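Local atomic coordinates of 450aa long hypothetical fmu protein (Pyrococcus horikoshii, PDB entry 2YXL), a protein that probably methylates carbon 5 of cytosine in RNA, using S-adenosyl-L-methionine as the methyl donor. Residues L110-S115 with Y129-L134; P219-I224 with Q244-A249; M281-K286 with I309-P314. One frame throughout, in Å; residues are numbered along the deposited sequence.

Contact 1 of 3, residues L110-S115 with Y129-L134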
# COMPACT_ATOMS: atom_id res chain seq x y z
N LEU A 110 -30.30 -0.99 2.66
CA LEU A 110 -29.75 -0.99 1.31
C LEU A 110 -30.78 -0.49 0.30
O LEU A 110 -30.45 0.26 -0.62
CB LEU A 110 -29.28 -2.38 0.89
CG LEU A 110 -27.88 -2.83 1.31
CD1 LEU A 110 -27.72 -4.31 1.05
CD2 LEU A 110 -26.81 -2.03 0.57
N ARG A 111 -32.03 -0.91 0.48
CA ARG A 111 -33.11 -0.53 -0.44
C ARG A 111 -33.49 0.94 -0.33
O ARG A 111 -33.67 1.61 -1.35
CB ARG A 111 -34.33 -1.43 -0.26
CG ARG A 111 -35.47 -1.12 -1.22
CD ARG A 111 -36.53 -2.22 -1.28
NE ARG A 111 -36.13 -3.36 -2.10
CZ ARG A 111 -36.02 -3.35 -3.43
NH1 ARG A 111 -36.26 -2.25 -4.13
NH2 ARG A 111 -35.65 -4.46 -4.06
N TRP A 112 -33.61 1.44 0.89
CA TRP A 112 -34.13 2.79 1.11
C TRP A 112 -33.07 3.85 1.39
O TRP A 112 -33.12 4.93 0.82
CB TRP A 112 -35.21 2.79 2.20
CG TRP A 112 -36.37 1.91 1.83
CD1 TRP A 112 -36.65 0.67 2.32
CD2 TRP A 112 -37.39 2.21 0.87
NE1 TRP A 112 -37.79 0.17 1.73
CE2 TRP A 112 -38.26 1.10 0.83
CE3 TRP A 112 -37.66 3.30 0.04
CZ2 TRP A 112 -39.38 1.05 -0.00
CZ3 TRP A 112 -38.78 3.25 -0.79
CH2 TRP A 112 -39.62 2.13 -0.80
N LYS A 113 -32.11 3.53 2.26
CA LYS A 113 -31.12 4.54 2.68
C LYS A 113 -29.97 4.69 1.68
O LYS A 113 -29.45 5.79 1.51
CB LYS A 113 -30.60 4.25 4.09
CG LYS A 113 -31.65 3.77 5.09
CD LYS A 113 -32.82 4.75 5.29
CE LYS A 113 -32.57 5.73 6.42
NZ LYS A 113 -33.77 6.58 6.65
N ALA A 114 -29.57 3.59 1.04
CA ALA A 114 -28.51 3.62 0.03
C ALA A 114 -28.99 4.29 -1.26
O ALA A 114 -28.27 5.10 -1.84
CB ALA A 114 -28.01 2.21 -0.28
N SER A 115 -30.20 3.95 -1.68
CA SER A 115 -30.83 4.56 -2.85
C SER A 115 -30.92 6.07 -2.68
O SER A 115 -30.60 6.82 -3.60
CB SER A 115 -32.22 3.99 -3.07
OG SER A 115 -32.16 2.63 -3.47
N TYR A 129 -32.59 3.76 -10.33
CA TYR A 129 -31.98 2.67 -11.09
C TYR A 129 -31.39 1.60 -10.16
O TYR A 129 -31.56 0.41 -10.40
CB TYR A 129 -30.91 3.23 -12.04
CG TYR A 129 -30.19 2.20 -12.88
CD1 TYR A 129 -30.79 1.66 -14.02
CD2 TYR A 129 -28.91 1.77 -12.55
CE1 TYR A 129 -30.13 0.71 -14.80
CE2 TYR A 129 -28.24 0.83 -13.32
CZ TYR A 129 -28.85 0.31 -14.44
OH TYR A 129 -28.18 -0.62 -15.19
N PHE A 130 -30.73 2.05 -9.09
CA PHE A 130 -30.22 1.16 -8.05
C PHE A 130 -31.36 0.38 -7.41
O PHE A 130 -31.29 -0.85 -7.30
CB PHE A 130 -29.47 1.96 -6.99
CG PHE A 130 -28.90 1.11 -5.88
CD1 PHE A 130 -27.76 0.34 -6.08
CD2 PHE A 130 -29.51 1.09 -4.62
CE1 PHE A 130 -27.23 -0.44 -5.06
CE2 PHE A 130 -28.99 0.31 -3.59
CZ PHE A 130 -27.85 -0.45 -3.81
N TRP A 131 -32.40 1.11 -7.01
CA TRP A 131 -33.59 0.55 -6.39
C TRP A 131 -34.20 -0.56 -7.26
O TRP A 131 -34.60 -1.61 -6.75
CB TRP A 131 -34.61 1.67 -6.16
CG TRP A 131 -35.71 1.34 -5.21
CD1 TRP A 131 -35.72 1.54 -3.86
CD2 TRP A 131 -36.98 0.76 -5.54
NE1 TRP A 131 -36.92 1.12 -3.32
CE2 TRP A 131 -37.71 0.64 -4.33
CE3 TRP A 131 -37.58 0.33 -6.73
CZ2 TRP A 131 -39.00 0.10 -4.28
CZ3 TRP A 131 -38.87 -0.19 -6.69
CH2 TRP A 131 -39.56 -0.31 -5.46
N ASP A 132 -34.24 -0.32 -8.57
CA ASP A 132 -34.75 -1.27 -9.55
C ASP A 132 -33.88 -2.54 -9.70
O ASP A 132 -34.37 -3.57 -10.16
CB ASP A 132 -34.90 -0.61 -10.93
CG ASP A 132 -36.10 0.31 -11.01
OD1 ASP A 132 -37.03 0.19 -10.18
OD2 ASP A 132 -36.13 1.16 -11.93
N LEU A 133 -32.61 -2.45 -9.31
CA LEU A 133 -31.69 -3.58 -9.45
C LEU A 133 -31.57 -4.48 -8.22
O LEU A 133 -31.12 -5.62 -8.32
CB LEU A 133 -30.30 -3.09 -9.85
CG LEU A 133 -30.10 -2.53 -11.26
CD1 LEU A 133 -28.76 -1.84 -11.32
CD2 LEU A 133 -30.22 -3.62 -12.32
N LEU A 134 -31.96 -3.95 -7.06
CA LEU A 134 -31.73 -4.64 -5.79
C LEU A 134 -32.19 -6.10 -5.74
O LEU A 134 -31.42 -6.97 -5.31
CB LEU A 134 -32.31 -3.85 -4.62
CG LEU A 134 -31.34 -3.04 -3.76
CD1 LEU A 134 -31.72 -3.24 -2.30
CD2 LEU A 134 -29.88 -3.47 -3.95

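Contact 2 of 3, residues P219-I224 with Q244-A249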
# COMPACT_ATOMS: atom_id res chain seq x y z
N PRO A 219 13.32 -3.95 15.88
CA PRO A 219 12.67 -3.67 17.16
C PRO A 219 12.03 -2.28 17.28
O PRO A 219 11.39 -1.99 18.29
CB PRO A 219 13.81 -3.83 18.17
CG PRO A 219 14.82 -4.68 17.48
CD PRO A 219 14.75 -4.25 16.06
N THR A 220 12.20 -1.43 16.27
CA THR A 220 11.52 -0.14 16.24
C THR A 220 10.18 -0.23 15.50
O THR A 220 9.41 0.74 15.48
CB THR A 220 12.39 0.98 15.65
OG1 THR A 220 13.00 0.54 14.43
CG2 THR A 220 13.47 1.40 16.63
N ILE A 221 9.92 -1.39 14.89
CA ILE A 221 8.66 -1.65 14.20
C ILE A 221 7.67 -2.35 15.14
O ILE A 221 8.02 -3.34 15.81
CB ILE A 221 8.87 -2.48 12.90
CG1 ILE A 221 9.55 -1.62 11.81
CG2 ILE A 221 7.56 -3.08 12.38
CD1 ILE A 221 8.66 -0.55 11.18
N LEU A 222 6.45 -1.83 15.19
CA LEU A 222 5.39 -2.43 15.99
C LEU A 222 4.20 -2.76 15.12
O LEU A 222 3.79 -1.97 14.27
CB LEU A 222 4.95 -1.48 17.11
CG LEU A 222 5.99 -0.85 18.04
CD1 LEU A 222 5.34 0.23 18.87
CD2 LEU A 222 6.67 -1.90 18.92
N LYS A 223 3.63 -3.94 15.34
CA LYS A 223 2.35 -4.28 14.74
C LYS A 223 1.26 -4.04 15.77
O LYS A 223 1.32 -4.56 16.89
CB LYS A 223 2.35 -5.72 14.21
CG LYS A 223 3.31 -5.93 13.04
CD LYS A 223 3.41 -7.39 12.60
CE LYS A 223 4.23 -7.53 11.30
NZ LYS A 223 5.71 -7.30 11.48
N ILE A 224 0.28 -3.22 15.40
CA ILE A 224 -0.84 -2.91 16.27
C ILE A 224 -2.15 -3.38 15.65
O ILE A 224 -2.34 -3.27 14.44
CB ILE A 224 -0.91 -1.40 16.67
CG1 ILE A 224 -1.17 -0.51 15.45
CG2 ILE A 224 0.37 -0.98 17.40
CD1 ILE A 224 -1.59 0.92 15.79
N GLN A 244 4.63 2.50 8.62
CA GLN A 244 5.62 1.93 7.73
C GLN A 244 5.68 0.41 7.90
O GLN A 244 5.64 -0.09 9.03
CB GLN A 244 7.02 2.53 7.98
CG GLN A 244 8.10 2.01 7.04
CD GLN A 244 9.46 2.66 7.24
OE1 GLN A 244 10.06 2.56 8.31
NE2 GLN A 244 9.96 3.30 6.18
N GLU A 245 5.77 -0.30 6.78
CA GLU A 245 5.94 -1.75 6.79
C GLU A 245 7.34 -2.13 7.26
O GLU A 245 8.29 -1.36 7.09
CB GLU A 245 5.68 -2.33 5.40
CG GLU A 245 4.27 -2.11 4.86
CD GLU A 245 3.19 -2.83 5.67
OE1 GLU A 245 3.50 -3.77 6.44
OE2 GLU A 245 2.01 -2.45 5.52
N GLU A 246 7.45 -3.32 7.84
CA GLU A 246 8.73 -3.84 8.32
C GLU A 246 9.79 -3.84 7.20
O GLU A 246 10.92 -3.40 7.41
CB GLU A 246 8.56 -5.24 8.92
CG GLU A 246 9.81 -5.77 9.62
CD GLU A 246 9.69 -7.25 9.96
OE1 GLU A 246 9.44 -7.56 11.15
OE2 GLU A 246 9.83 -8.09 9.05
N ALA A 247 9.40 -4.33 6.02
CA ALA A 247 10.28 -4.40 4.86
C ALA A 247 10.86 -3.03 4.47
O ALA A 247 12.03 -2.92 4.11
CB ALA A 247 9.56 -5.04 3.68
N SER A 248 10.03 -2.00 4.55
CA SER A 248 10.45 -0.63 4.25
C SER A 248 11.45 -0.08 5.27
O SER A 248 12.36 0.67 4.92
CB SER A 248 9.24 0.29 4.15
OG SER A 248 8.44 -0.06 3.04
N ALA A 249 11.28 -0.46 6.54
CA ALA A 249 12.19 -0.05 7.61
C ALA A 249 13.58 -0.67 7.46
O ALA A 249 14.58 -0.03 7.77
CB ALA A 249 11.61 -0.39 8.96

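Contact 3 of 3, residues M281-K286 with I309-P314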
# COMPACT_ATOMS: atom_id res chain seq x y z
N MET A 281 21.02 8.82 10.88
CA MET A 281 22.05 9.85 10.81
C MET A 281 22.00 10.73 12.06
O MET A 281 22.77 11.69 12.18
CB MET A 281 21.86 10.71 9.55
CG MET A 281 22.09 9.96 8.25
SD MET A 281 21.22 10.67 6.84
CE MET A 281 22.24 12.11 6.50
N LYS A 282 21.09 10.38 12.97
CA LYS A 282 20.90 11.08 14.25
C LYS A 282 20.76 12.60 14.09
O LYS A 282 21.38 13.38 14.82
CB LYS A 282 22.01 10.71 15.26
CG LYS A 282 22.14 9.21 15.53
CD LYS A 282 22.98 8.92 16.77
CE LYS A 282 22.10 8.77 18.00
NZ LYS A 282 22.91 8.50 19.22
N ASN A 283 19.93 12.99 13.12
CA ASN A 283 19.62 14.39 12.84
C ASN A 283 20.85 15.26 12.50
O ASN A 283 20.89 16.45 12.82
CB ASN A 283 18.79 15.01 13.98
CG ASN A 283 17.63 15.85 13.49
OD1 ASN A 283 17.30 15.86 12.30
ND2 ASN A 283 16.97 16.54 14.41
N LYS A 284 21.84 14.64 11.87
CA LYS A 284 23.06 15.33 11.44
C LYS A 284 23.45 14.93 10.02
O LYS A 284 23.35 13.76 9.64
CB LYS A 284 24.22 15.06 12.41
CG LYS A 284 24.13 15.83 13.72
CD LYS A 284 25.43 15.76 14.50
CE LYS A 284 25.29 16.47 15.84
NZ LYS A 284 26.60 16.63 16.52
N GLY A 285 23.89 15.91 9.24
CA GLY A 285 24.19 15.71 7.82
C GLY A 285 23.20 16.41 6.92
O GLY A 285 22.67 17.47 7.27
N LYS A 286 22.94 15.82 5.75
CA LYS A 286 22.02 16.41 4.78
C LYS A 286 21.31 15.34 3.94
O LYS A 286 21.93 14.38 3.48
CB LYS A 286 22.77 17.39 3.86
CG LYS A 286 21.89 18.43 3.19
CD LYS A 286 22.70 19.59 2.61
CE LYS A 286 23.18 20.54 3.70
NZ LYS A 286 24.04 21.62 3.17
N ILE A 309 12.74 16.40 12.50
CA ILE A 309 13.80 16.32 11.50
C ILE A 309 14.16 17.73 11.03
O ILE A 309 13.27 18.57 10.84
CB ILE A 309 13.39 15.46 10.27
CG1 ILE A 309 12.64 14.17 10.69
CG2 ILE A 309 14.59 15.17 9.37
CD1 ILE A 309 13.45 13.16 11.49
N LYS A 310 15.45 17.99 10.85
CA LYS A 310 15.93 19.32 10.47
C LYS A 310 17.02 19.33 9.39
O LYS A 310 17.54 20.39 9.04
CB LYS A 310 16.38 20.10 11.72
CG LYS A 310 17.42 19.39 12.58
CD LYS A 310 17.73 20.20 13.83
CE LYS A 310 18.80 19.52 14.67
NZ LYS A 310 19.16 20.35 15.86
N ILE A 311 17.36 18.15 8.87
CA ILE A 311 18.45 18.02 7.90
C ILE A 311 17.97 17.67 6.48
O ILE A 311 18.78 17.35 5.61
CB ILE A 311 19.49 16.97 8.35
CG1 ILE A 311 18.86 15.58 8.48
CG2 ILE A 311 20.17 17.41 9.65
CD1 ILE A 311 19.83 14.44 8.31
N VAL A 312 16.66 17.73 6.26
CA VAL A 312 16.08 17.35 4.98
C VAL A 312 15.76 18.58 4.13
O VAL A 312 15.02 19.47 4.55
CB VAL A 312 14.82 16.45 5.15
CG1 VAL A 312 14.09 16.27 3.82
CG2 VAL A 312 15.21 15.10 5.73
N LYS A 313 16.33 18.62 2.93
CA LYS A 313 16.02 19.65 1.94
C LYS A 313 15.14 19.05 0.85
O LYS A 313 15.62 18.29 0.01
CB LYS A 313 17.30 20.25 1.36
CG LYS A 313 18.11 21.07 2.36
CD LYS A 313 19.29 21.77 1.69
CE LYS A 313 20.09 22.57 2.71
NZ LYS A 313 21.20 23.34 2.07
N PRO A 314 13.83 19.38 0.87
CA PRO A 314 12.89 18.84 -0.11
C PRO A 314 12.96 19.55 -1.46
O PRO A 314 13.09 20.78 -1.52
CB PRO A 314 11.53 19.07 0.56
CG PRO A 314 11.73 20.24 1.46
CD PRO A 314 13.18 20.30 1.83

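Contact 1 of 3, residues L110-S115 with Y129-L134
Ser115 and Trp131 bring the two backbones together, their CA atoms 6.0 Å apart, where 110-115 and 129-134 run as nearly antiparallel helical segments. Their axes approach to 9.6 Å and their N-to-C directions differ by 161°; the first carries a wider pi-type turn at 110-114. The interface is built round Arg111. With CG anti to the backbone N (chi1 -178°), its chain crosses the indole of Trp131, Arg111 CG lying 3.4 Å from Trp131 NE1, and a bend at chi3 sets NH1 over the middle of that ring. The guanidinium stands nearly upright on the indole, so this cation-pi contact, with CZ 4.6 Å from the centroid of the Trp131 five-membered ring, is not a flat stack. NH1 also gives a hydrogen bond of 3.2 Å to Trp131 O, bent and tilted out of the carbonyl plane, while NH2 forms a salt bridge with Asp135 just beyond the segment. Leu134 CB lies over one face of the guanidinium, 3.4 Å from Arg111 NH2.

The pair is a helical hairpin, helices 104-121 and 124-138, in the helical N-terminal region, consistent with the NusB-like domain of bacterial RsmB relatives. On its outer side Trp112 and Trp131 form an edge-to-face pair: NE1 of Trp131 approaches the face of the Trp112 six-membered ring, with the planes at 61°. Deeper in, the edge of Phe130 meets Leu110 O and Ser115 OG, the latter already bonded to Arg111 O at 2.8 Å. Ala114 CB packs 3.9 Å from Phe130 CE2. Ile15 and Ile19 of helix 12-24 pack on Ala114, whereas Ala89 and Leu90 of helix 84-99 touch Phe130.

Contact 2 of 3, residues P219-I224 with Q244-A249
Ile221 turns CG1 anti to its carbonyl carbon (chi1 -71°), and a second bend (chi2 -72°) carries CD1 across to the start of helix 246-255. Ile221 CD1 lies 3.7 Å from both Ala249 CB and Gln244 O, and Ile221 CG2 lies 4.2 Å from Glu246 CB. Branched at CB, Ile221 thus reaches the first helical turn with both arms. Cutting it back to alanine removes both arms and is likely to open a gap beside the Ala249 methyl, between strand and helix.

Lys223, two residues along the same strand, bends only at its last torsion, and its NZ makes a long salt bridge of 3.8 Å to Glu246 OE1. The carboxylate has further partners: OE1 is hydrogen-bonded to Ser215, and OE2 meets Arg217 and Tyr420. Glu245 is the N-cap residue of the helix.

The Gln244 side chain comes to about 5 Å, nearest atoms, from the bound sinefungin, and its OE1 is hydrogen-bonded to Arg190. Strand 221-225, flanked by strands 186-191 and 212-214 in the ferredoxin-like sheet, thus rests against the first turn of helix 246-255, while helix 198-207 packs on Leu222 and Ile224.

Contact 3 of 3, residues M281-K286 with I309-P314
Asn283 supplies the one hydrogen bond between the segments, accepting Lys310 N on OD1 at 3.2 Å. The bond lies in the plane of the amide, on a lone pair of OD1, with an N-H...O angle of 151°. At its other end ND2 donates to Gly308 O, so the amide is held at both ends against the backbone leading into 309-314, which should fix its rotation. The aliphatic chain of Lys310 crosses this amide at about a right angle, bringing CG to 3.4 Å from Asn283 ND2.

Apolar contact centres on Ile311, which points toward the loop 281-286. Its CG1 sits between the backbone N and the carbonyl carbon (chi1 62°), a placing that turns Ile311 CD1 to meet Met281 CE at 3.8 Å. The CG2 branch rests on Asn283 O, and Ile311 CB lies 3.4 Å from Gly285 O, so the isoleucine nestles into the curve of the loop.

These residues lie at the entry to two parallel neighbours of the Rossmann-like methyltransferase sheet, strands 286-290 and 312-315, joined through helix 294-306 as a beta-alpha-beta crossover. The loop itself follows a Schellman motif at Lys282, which ends helix 272-280. Ile311 and Lys313 both share backbone bonds with Ile287. A weaker backbone link is the CA-H...O contact from Lys286 CA to Ile311 O, 3.5 Å long.

Among the charged groups, Lys286 and Lys313 lie obliquely across one another, their NZ atoms 3.5 Å apart. Both are donors of like charge, so no bond joins them.

From the N terminus, the three contacts close one after another, with none nested and none crossing. Contact 1 closes the tight turn of a helical hairpin, 13 residues between its segments, far out in the N-terminal region. Contact 2 joins the ferredoxin-like sheet to helix 246-255, which leads into the methyltransferase sheet, near the bound sinefungin. Contact 3, within the methyltransferase fold, brackets strand 286-290 and helix 294-306 and joins the starts of two parallel strands. Contacts 2 and 3 have centres about 21 Å apart, whereas contact 1 lies about 42 Å from contact 2, centre to centre, across the middle of the chain.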